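Local coordinates for transposon Tn7 transposition protein TnsA (PDB 1T0F) that cleaves the 5' DNA strands at the ends of the Tn7 transposon, acting as a magnesium- or manganese-dependent endonuclease that forms the transposase with TnsB, at residues W35-V38 with Q39-P42; H60-S63 with D64-A68; T93-I96 with A97-G101. All coordinates share one frame; numbering follows the deposited sequence.

Contact 1 (W35-V38 with Q39-P42); sequences WLTV and QEVP
A short 3-10 turn in the loop between helix 13-21 and strand 48-51 is tied together by Thr37 at its start and Glu40 three residues on. The turn closes through two successive backbone bonds, Glu40 N to Thr37 O at 2.8 Å and Val41 N to Val38 O at 3.2 Å. A carboxylate doubles this closure from the side chain. Bent at chi2 (74°), the Glu40 chain folds back over the turn and brings OE1 to the beginning of it. There Thr37 N donates to Glu40 OE1 over 2.7 Å, in a fairly straight bond (160°) that arrives nearly along the C-O axis. The Thr37 hydroxyl grips the same oxygen, OG1 donating to Glu40 OE1 at 2.8 Å from 36° above the carboxylate plane. A water supplies a third donor, linking Glu40 OE1 at 3.0 Å to the carbonyl oxygen of Trp35. The other carboxylate oxygen has a long, weak ion pair with Arg19 of helix 13-21. Leu36 CD2 lies 4.3 Å from Glu40 CG, close to the bend of the chain. Thr37 O accepts from Glu40 N while Glu40 OE1 accepts from Thr37 N, the side-chain-to-backbone half of a capping box at the start of a 3-10 turn.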
ATOM      1  N   TRP A  35      -5.157   9.975   6.088  1.00 25.83           N
ATOM      2  CA  TRP A  35      -6.488  10.161   6.660  1.00 26.68           C
ATOM      3  C   TRP A  35      -6.761   9.059   7.683  1.00 27.62           C
ATOM      4  O   TRP A  35      -7.266   9.327   8.772  1.00 28.10           O
ATOM      5  CB  TRP A  35      -7.548  10.149   5.556  1.00 26.13           C
ATOM      6  CG  TRP A  35      -8.957  10.244   6.080  1.00 27.72           C
ATOM      7  CD1 TRP A  35      -9.883   9.239   6.135  1.00 27.97           C
ATOM      8  CD2 TRP A  35      -9.584  11.400   6.647  1.00 27.74           C
ATOM      9  NE1 TRP A  35     -11.054   9.701   6.700  1.00 27.32           N
ATOM     10  CE2 TRP A  35     -10.896  11.023   7.024  1.00 27.49           C
ATOM     11  CE3 TRP A  35      -9.167  12.719   6.874  1.00 29.37           C
ATOM     12  CZ2 TRP A  35     -11.794  11.920   7.618  1.00 29.16           C
ATOM     13  CZ3 TRP A  35     -10.066  13.614   7.465  1.00 30.61           C
ATOM     14  CH2 TRP A  35     -11.362  13.206   7.828  1.00 29.08           C
ATOM     15  N   LEU A  36      -6.413   7.823   7.336  1.00 27.03           N
ATOM     16  CA  LEU A  36      -6.601   6.682   8.229  1.00 27.74           C
ATOM     17  C   LEU A  36      -5.259   6.234   8.794  1.00 28.45           C
ATOM     18  O   LEU A  36      -4.235   6.325   8.119  1.00 29.36           O
ATOM     19  CB  LEU A  36      -7.222   5.503   7.475  1.00 27.46           C
ATOM     20  CG  LEU A  36      -8.537   5.702   6.717  1.00 28.01           C
ATOM     21  CD1 LEU A  36      -8.876   4.413   5.968  1.00 27.09           C
ATOM     22  CD2 LEU A  36      -9.655   6.079   7.688  1.00 27.00           C
ATOM     23  N   THR A  37      -5.273   5.736  10.027  1.00 27.02           N
ATOM     24  CA  THR A  37      -4.067   5.247  10.682  1.00 29.87           C
ATOM     25  C   THR A  37      -4.290   3.780  11.029  1.00 28.97           C
ATOM     26  O   THR A  37      -5.403   3.272  10.889  1.00 29.97           O
ATOM     27  CB  THR A  37      -3.780   6.025  11.981  1.00 30.91           C
ATOM     28  OG1 THR A  37      -4.765   5.686  12.968  1.00 33.01           O
ATOM     29  CG2 THR A  37      -3.833   7.514  11.721  1.00 31.43           C
ATOM     30  N   VAL A  38      -3.243   3.094  11.478  1.00 29.54           N
ATOM     31  CA  VAL A  38      -3.367   1.685  11.838  1.00 30.85           C
ATOM     32  C   VAL A  38      -4.406   1.483  12.949  1.00 33.70           C
ATOM     33  O   VAL A  38      -4.846   0.360  13.207  1.00 32.78           O
ATOM     34  CB  VAL A  38      -2.015   1.094  12.302  1.00 32.20           C
ATOM     35  CG1 VAL A  38      -1.009   1.132  11.153  1.00 29.28           C
ATOM     36  CG2 VAL A  38      -1.493   1.865  13.510  1.00 33.53           C
ATOM     37  N   GLN A  39      -4.798   2.575  13.599  1.00 35.40           N
ATOM     38  CA  GLN A  39      -5.799   2.508  14.663  1.00 37.37           C
ATOM     39  C   GLN A  39      -7.158   2.193  14.047  1.00 37.37           C
ATOM     40  O   GLN A  39      -8.034   1.647  14.712  1.00 35.49           O
ATOM     41  CB  GLN A  39      -5.877   3.839  15.413  1.00 40.25           C
ATOM     42  CG  GLN A  39      -4.583   4.255  16.097  1.00 46.83           C
ATOM     43  CD  GLN A  39      -4.130   3.269  17.164  1.00 51.05           C
ATOM     44  OE1 GLN A  39      -3.732   2.141  16.860  1.00 53.36           O
ATOM     45  NE2 GLN A  39      -4.193   3.691  18.425  1.00 51.77           N
ATOM     46  N   GLU A  40      -7.330   2.547  12.777  1.00 36.61           N
ATOM     47  CA  GLU A  40      -8.580   2.293  12.071  1.00 37.67           C
ATOM     48  C   GLU A  40      -8.561   0.976  11.299  1.00 38.60           C
ATOM     49  O   GLU A  40      -9.387   0.755  10.410  1.00 38.51           O
ATOM     50  CB  GLU A  40      -8.894   3.436  11.102  1.00 37.36           C
ATOM     51  CG  GLU A  40      -9.410   4.711  11.755  1.00 39.05           C
ATOM     52  CD  GLU A  40      -8.333   5.492  12.488  1.00 41.22           C
ATOM     53  OE1 GLU A  40      -7.335   5.882  11.839  1.00 41.82           O
ATOM     54  OE2 GLU A  40      -8.487   5.724  13.708  1.00 37.69           O
ATOM     55  N   VAL A  41      -7.621   0.098  11.630  1.00 38.78           N
ATOM     56  CA  VAL A  41      -7.535  -1.185  10.948  1.00 40.50           C
ATOM     57  C   VAL A  41      -8.769  -2.032  11.268  1.00 43.79           C
ATOM     58  O   VAL A  41      -9.195  -2.113  12.421  1.00 42.99           O
ATOM     59  CB  VAL A  41      -6.264  -1.963  11.368  1.00 39.74           C
ATOM     60  CG1 VAL A  41      -6.289  -2.242  12.862  1.00 37.78           C
ATOM     61  CG2 VAL A  41      -6.163  -3.262  10.582  1.00 38.22           C
ATOM     62  N   PRO A  42      -9.371  -2.659  10.245  1.00 45.32           N
ATOM     63  CA  PRO A  42     -10.554  -3.489  10.491  1.00 48.07           C
ATOM     64  C   PRO A  42     -10.191  -4.724  11.308  1.00 49.79           C
ATOM     65  O   PRO A  42      -9.120  -5.301  11.131  1.00 50.53           O
ATOM     66  CB  PRO A  42     -11.034  -3.831   9.083  1.00 47.70           C
ATOM     67  CG  PRO A  42      -9.764  -3.858   8.297  1.00 48.03           C
ATOM     68  CD  PRO A  42      -9.036  -2.638   8.811  1.00 46.20           C
TER
HETATM   69  O   HOH W   1      -7.365   8.877  11.523  1.00 30.95           O

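Contact 2 (H60-S63 with D64-A68); sequences HLLS and DLELA
Glu66, an active-site residue in the first turn of helix 64-75, reaches back across the strand-to-helix junction to the backbone of Leu62. Its CG sits beside the backbone N and the chain is then extended through chi2 (176°), which carries the carboxylate past the helix start. Leu62 N donates to Glu66 OE1 over 2.8 Å in an almost straight bond (170°), coming in from well above the carboxylate plane (56° out of it). Gln85 NE2 from strand 79-87 also bonds to OE1, and two donors on this one oxygen probably limit how far the carboxylate can swing. Ser63 is the N-cap: its OG, placed between the backbone N and the carbonyl carbon, accepts from Glu66 N at 3.0 Å. The same serine opens the helix through its carbonyl, with Leu67 N 3.0 Å from Ser63 O. Leu61 and Leu67 cross at about a right angle, with CD1 of Leu61 3.9 Å from CD1 of Leu67 and 3.6 Å from Leu67 CA. Asp64 turns instead to the strand 48-51 region, where OD1 meets His48 and forms a salt bridge with Arg46. With an alanine in place of Glu66, Leu62 N and Gln85 NE2 would probably lose their shared acceptor, and a gap would open beside Asp117. The Glu66 side chain lies about 4 Å from the bound magnesium ion and about as far from the side chain of Asp117, which binds magnesium. A helix-borne glutamate held beside a metal-binding aspartate on the central sheet is found, as here, in several nucleases of the restriction-enzyme-like PD-(D/E)XK fold, to which this domain belongs.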
ATOM      1  N   HIS A  60       1.339   4.118   7.266  1.00 20.51           N
ATOM      2  CA  HIS A  60       0.263   3.356   7.895  1.00 20.62           C
ATOM      3  C   HIS A  60      -0.447   2.502   6.869  1.00 19.19           C
ATOM      4  O   HIS A  60      -1.168   3.021   6.022  1.00 18.36           O
ATOM      5  CB  HIS A  60      -0.755   4.306   8.516  1.00 22.86           C
ATOM      6  CG  HIS A  60      -0.268   4.979   9.756  1.00 27.71           C
ATOM      7  ND1 HIS A  60      -0.616   4.550  11.018  1.00 28.73           N
ATOM      8  CD2 HIS A  60       0.562   6.033   9.930  1.00 31.22           C
ATOM      9  CE1 HIS A  60      -0.023   5.314  11.918  1.00 32.02           C
ATOM     10  NE2 HIS A  60       0.698   6.221  11.284  1.00 31.99           N
ATOM     11  N   LEU A  61      -0.250   1.193   6.963  1.00 19.79           N
ATOM     12  CA  LEU A  61      -0.870   0.254   6.039  1.00 20.65           C
ATOM     13  C   LEU A  61      -1.855  -0.583   6.855  1.00 21.45           C
ATOM     14  O   LEU A  61      -1.514  -1.085   7.930  1.00 20.96           O
ATOM     15  CB  LEU A  61       0.214  -0.616   5.395  1.00 21.54           C
ATOM     16  CG  LEU A  61       1.352   0.244   4.815  1.00 21.44           C
ATOM     17  CD1 LEU A  61       2.471  -0.654   4.295  1.00 24.59           C
ATOM     18  CD2 LEU A  61       0.817   1.137   3.719  1.00 20.24           C
ATOM     19  N   LEU A  62      -3.073  -0.723   6.339  1.00 21.52           N
ATOM     20  CA  LEU A  62      -4.122  -1.445   7.052  1.00 22.89           C
ATOM     21  C   LEU A  62      -4.417  -2.904   6.683  1.00 24.44           C
ATOM     22  O   LEU A  62      -5.439  -3.449   7.103  1.00 25.54           O
ATOM     23  CB  LEU A  62      -5.412  -0.618   6.996  1.00 23.69           C
ATOM     24  CG  LEU A  62      -5.464   0.577   7.961  1.00 24.22           C
ATOM     25  CD1 LEU A  62      -4.230   1.464   7.812  1.00 26.88           C
ATOM     26  CD2 LEU A  62      -6.730   1.374   7.692  1.00 26.90           C
ATOM     27  N   SER A  63      -3.531  -3.537   5.917  1.00 22.39           N
ATOM     28  CA  SER A  63      -3.702  -4.942   5.548  1.00 22.90           C
ATOM     29  C   SER A  63      -2.400  -5.472   4.956  1.00 23.76           C
ATOM     30  O   SER A  63      -1.529  -4.688   4.579  1.00 21.76           O
ATOM     31  CB  SER A  63      -4.822  -5.107   4.516  1.00 24.94           C
ATOM     32  OG  SER A  63      -4.424  -4.645   3.236  1.00 23.65           O
ATOM     33  N   ASP A  64      -2.275  -6.796   4.879  1.00 23.62           N
ATOM     34  CA  ASP A  64      -1.086  -7.411   4.304  1.00 24.98           C
ATOM     35  C   ASP A  64      -1.036  -7.071   2.817  1.00 23.73           C
ATOM     36  O   ASP A  64       0.044  -6.960   2.233  1.00 22.61           O
ATOM     37  CB  ASP A  64      -1.111  -8.936   4.468  1.00 29.37           C
ATOM     38  CG  ASP A  64      -0.941  -9.381   5.913  1.00 33.16           C
ATOM     39  OD1 ASP A  64      -0.605  -8.543   6.777  1.00 34.14           O
ATOM     40  OD2 ASP A  64      -1.135 -10.583   6.183  1.00 35.50           O
ATOM     41  N   LEU A  65      -2.204  -6.905   2.206  1.00 22.12           N
ATOM     42  CA  LEU A  65      -2.256  -6.567   0.790  1.00 22.27           C
ATOM     43  C   LEU A  65      -1.710  -5.163   0.552  1.00 21.70           C
ATOM     44  O   LEU A  65      -1.001  -4.922  -0.428  1.00 18.08           O
ATOM     45  CB  LEU A  65      -3.689  -6.667   0.266  1.00 23.79           C
ATOM     46  CG  LEU A  65      -3.848  -6.456  -1.238  1.00 27.21           C
ATOM     47  CD1 LEU A  65      -2.743  -7.174  -1.998  1.00 30.05           C
ATOM     48  CD2 LEU A  65      -5.239  -6.962  -1.671  1.00 29.90           C
ATOM     49  N   GLU A  66      -2.050  -4.233   1.445  1.00 19.52           N
ATOM     50  CA  GLU A  66      -1.553  -2.864   1.330  1.00 19.93           C
ATOM     51  C   GLU A  66      -0.044  -2.868   1.539  1.00 18.15           C
ATOM     52  O   GLU A  66       0.683  -2.107   0.897  1.00 19.45           O
ATOM     53  CB  GLU A  66      -2.229  -1.956   2.361  1.00 19.74           C
ATOM     54  CG  GLU A  66      -3.587  -1.429   1.900  1.00 22.51           C
ATOM     55  CD  GLU A  66      -4.301  -0.615   2.973  1.00 27.05           C
ATOM     56  OE1 GLU A  66      -3.611   0.083   3.749  1.00 24.49           O
ATOM     57  OE2 GLU A  66      -5.554  -0.665   3.024  1.00 27.03           O
ATOM     58  N   LEU A  67       0.424  -3.721   2.447  1.00 17.89           N
ATOM     59  CA  LEU A  67       1.859  -3.844   2.696  1.00 19.66           C
ATOM     60  C   LEU A  67       2.555  -4.296   1.407  1.00 20.43           C
ATOM     61  O   LEU A  67       3.601  -3.757   1.027  1.00 18.62           O
ATOM     62  CB  LEU A  67       2.128  -4.874   3.801  1.00 21.06           C
ATOM     63  CG  LEU A  67       3.592  -5.264   4.055  1.00 21.61           C
ATOM     64  CD1 LEU A  67       4.377  -4.049   4.545  1.00 21.88           C
ATOM     65  CD2 LEU A  67       3.646  -6.392   5.085  1.00 21.38           C
ATOM     66  N   ALA A  68       1.979  -5.291   0.735  1.00 18.77           N
ATOM     67  CA  ALA A  68       2.580  -5.794  -0.505  1.00 19.06           C
ATOM     68  C   ALA A  68       2.682  -4.701  -1.577  1.00 19.42           C
ATOM     69  O   ALA A  68       3.698  -4.584  -2.269  1.00 19.37           O
ATOM     70  CB  ALA A  68       1.778  -6.977  -1.032  1.00 18.13           C
TER

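Contact 3 (T93-I96 with A97-G101); sequences TRQI and AIDSG
Ser100 makes two bonds to one carbonyl oxygen, Ile96 O, in the last turn of helix 90-100, whose residues from 93 onward fall, by similarity, in a helix-turn-helix DNA-binding motif. Both Ser100 N and Ser100 OG donate to Ile96 O at 2.8 Å. The hydroxyl gets there because chi1 (64°) sets OG between the backbone N and the carbonyl carbon, turned back along the helix. The backbone bonds leading up to Ser100 are those of a regular alpha helix, with Ala97 N 3.0 Å from Thr93 O and Asp99 N 2.9 Å from Gln95 O. On the exposed side, Gln95 and Asp99 meet one turn apart. Bent at chi2, the Gln95 chain runs along the helix and presents its NE2 to both carboxylate oxygens. The amide and carboxylate planes are 38° apart. Arg94 and Ile98 form the neighbouring i, i+4 pair, the isoleucine's CG1 lying over one face of the guanidinium and its CD1 3.8 Å from Arg94 NE. Farther out, Thr93, Ile96 and Ser100 rest on helix 143-159, the first through Tyr155 and the other two through Arg154. Gly101, with positive phi and weak bonds back into the last turn, ends the helix in a Schellman motif, and its backbone bonds to another protein chain of the assembly. Of the two amide-to-carboxylate bonds, the one from Gln95 NE2 to Asp99 OD2 is the straighter, 3.2 Å long at 161°, while that from Gln95 NE2 to Asp99 OD1, at 3.1 Å, is weak.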
ATOM      1  N   THR A  93     -17.448  13.682  -3.582  1.00 23.83           N
ATOM      2  CA  THR A  93     -18.033  12.341  -3.554  1.00 23.92           C
ATOM      3  C   THR A  93     -19.544  12.413  -3.294  1.00 25.14           C
ATOM      4  O   THR A  93     -20.305  11.571  -3.765  1.00 21.17           O
ATOM      5  CB  THR A  93     -17.344  11.425  -2.513  1.00 22.99           C
ATOM      6  OG1 THR A  93     -17.494  11.963  -1.195  1.00 24.64           O
ATOM      7  CG2 THR A  93     -15.847  11.295  -2.835  1.00 23.50           C
ATOM      8  N   ARG A  94     -19.970  13.433  -2.558  1.00 25.43           N
ATOM      9  CA  ARG A  94     -21.393  13.618  -2.279  1.00 28.52           C
ATOM     10  C   ARG A  94     -22.141  13.816  -3.596  1.00 26.76           C
ATOM     11  O   ARG A  94     -23.159  13.172  -3.853  1.00 26.83           O
ATOM     12  CB  ARG A  94     -21.590  14.842  -1.376  1.00 33.33           C
ATOM     13  CG  ARG A  94     -23.030  15.314  -1.253  1.00 41.63           C
ATOM     14  CD  ARG A  94     -23.858  14.374  -0.394  1.00 50.60           C
ATOM     15  NE  ARG A  94     -25.285  14.695  -0.456  1.00 56.51           N
ATOM     16  CZ  ARG A  94     -26.238  14.002   0.159  1.00 57.79           C
ATOM     17  NH1 ARG A  94     -25.926  12.941   0.892  1.00 59.18           N
ATOM     18  NH2 ARG A  94     -27.507  14.365   0.029  1.00 60.03           N
ATOM     19  N   GLN A  95     -21.622  14.704  -4.439  1.00 26.70           N
ATOM     20  CA  GLN A  95     -22.242  14.995  -5.728  1.00 26.48           C
ATOM     21  C   GLN A  95     -22.160  13.814  -6.688  1.00 26.17           C
ATOM     22  O   GLN A  95     -23.090  13.568  -7.450  1.00 24.45           O
ATOM     23  CB  GLN A  95     -21.582  16.222  -6.369  1.00 28.74           C
ATOM     24  CG  GLN A  95     -22.269  16.712  -7.642  1.00 33.49           C
ATOM     25  CD  GLN A  95     -23.719  17.121  -7.406  1.00 36.19           C
ATOM     26  OE1 GLN A  95     -24.007  17.960  -6.549  1.00 36.87           O
ATOM     27  NE2 GLN A  95     -24.637  16.530  -8.166  1.00 35.77           N
ATOM     28  N   ILE A  96     -21.045  13.087  -6.660  1.00 25.65           N
ATOM     29  CA  ILE A  96     -20.877  11.929  -7.539  1.00 23.86           C
ATOM     30  C   ILE A  96     -21.915  10.850  -7.219  1.00 22.99           C
ATOM     31  O   ILE A  96     -22.509  10.255  -8.122  1.00 23.80           O
ATOM     32  CB  ILE A  96     -19.449  11.329  -7.402  1.00 23.45           C
ATOM     33  CG1 ILE A  96     -18.421  12.329  -7.939  1.00 24.15           C
ATOM     34  CG2 ILE A  96     -19.347  10.012  -8.183  1.00 22.26           C
ATOM     35  CD1 ILE A  96     -16.975  11.953  -7.640  1.00 25.84           C
ATOM     36  N   ALA A  97     -22.123  10.598  -5.932  1.00 22.91           N
ATOM     37  CA  ALA A  97     -23.097   9.595  -5.506  1.00 26.22           C
ATOM     38  C   ALA A  97     -24.480   9.974  -6.034  1.00 27.93           C
ATOM     39  O   ALA A  97     -25.206   9.138  -6.578  1.00 29.33           O
ATOM     40  CB  ALA A  97     -23.119   9.499  -3.983  1.00 24.98           C
ATOM     41  N   ILE A  98     -24.839  11.243  -5.877  1.00 30.52           N
ATOM     42  CA  ILE A  98     -26.130  11.722  -6.351  1.00 32.21           C
ATOM     43  C   ILE A  98     -26.252  11.511  -7.859  1.00 32.85           C
ATOM     44  O   ILE A  98     -27.230  10.936  -8.338  1.00 33.23           O
ATOM     45  CB  ILE A  98     -26.314  13.223  -6.025  1.00 32.48           C
ATOM     46  CG1 ILE A  98     -26.411  13.409  -4.509  1.00 33.74           C
ATOM     47  CG2 ILE A  98     -27.559  13.762  -6.718  1.00 35.58           C
ATOM     48  CD1 ILE A  98     -26.449  14.860  -4.059  1.00 34.85           C
ATOM     49  N   ASP A  99     -25.247  11.956  -8.607  1.00 33.14           N
ATOM     50  CA  ASP A  99     -25.279  11.821 -10.058  1.00 34.78           C
ATOM     51  C   ASP A  99     -25.258  10.385 -10.565  1.00 34.50           C
ATOM     52  O   ASP A  99     -25.807  10.095 -11.630  1.00 34.53           O
ATOM     53  CB  ASP A  99     -24.111  12.580 -10.697  1.00 38.91           C
ATOM     54  CG  ASP A  99     -24.189  14.076 -10.462  1.00 42.60           C
ATOM     55  OD1 ASP A  99     -25.314  14.618 -10.457  1.00 44.93           O
ATOM     56  OD2 ASP A  99     -23.125  14.709 -10.297  1.00 45.49           O
ATOM     57  N   SER A 100     -24.637   9.487  -9.805  1.00 32.85           N
ATOM     58  CA  SER A 100     -24.525   8.093 -10.222  1.00 32.26           C
ATOM     59  C   SER A 100     -25.625   7.186  -9.686  1.00 32.22           C
ATOM     60  O   SER A 100     -25.718   6.022 -10.081  1.00 31.25           O
ATOM     61  CB  SER A 100     -23.166   7.532  -9.799  1.00 33.31           C
ATOM     62  OG  SER A 100     -23.057   7.514  -8.387  1.00 34.15           O
ATOM     63  N   GLY A 101     -26.451   7.708  -8.784  1.00 32.18           N
ATOM     64  CA  GLY A 101     -27.522   6.898  -8.228  1.00 29.85           C
ATOM     65  C   GLY A 101     -27.001   5.856  -7.256  1.00 28.24           C
ATOM     66  O   GLY A 101     -27.466   4.717  -7.240  1.00 29.25           O
TER

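Overall arrangement
The three contacts follow one another along the chain, none enclosing or crossing another, and each closes just a local turn. Contact 1 comes first, in the loop after helix 13-21; contact 2 follows where strand 58-61 passes into helix 64-75. These two touch: Val38 N and His60 ND1 lie 3.0 Å apart in a probable hydrogen bond, and Val41 CG2 packs 3.6 Å from Leu62 O. The early loop is thereby fastened to the strand-to-helix junction that carries Glu66. Contact 3 lies beyond strand 79-87 at the end of helix 90-100, its centre about 29 Å from that of contact 2, and is met by helix 143-159 and another protein chain.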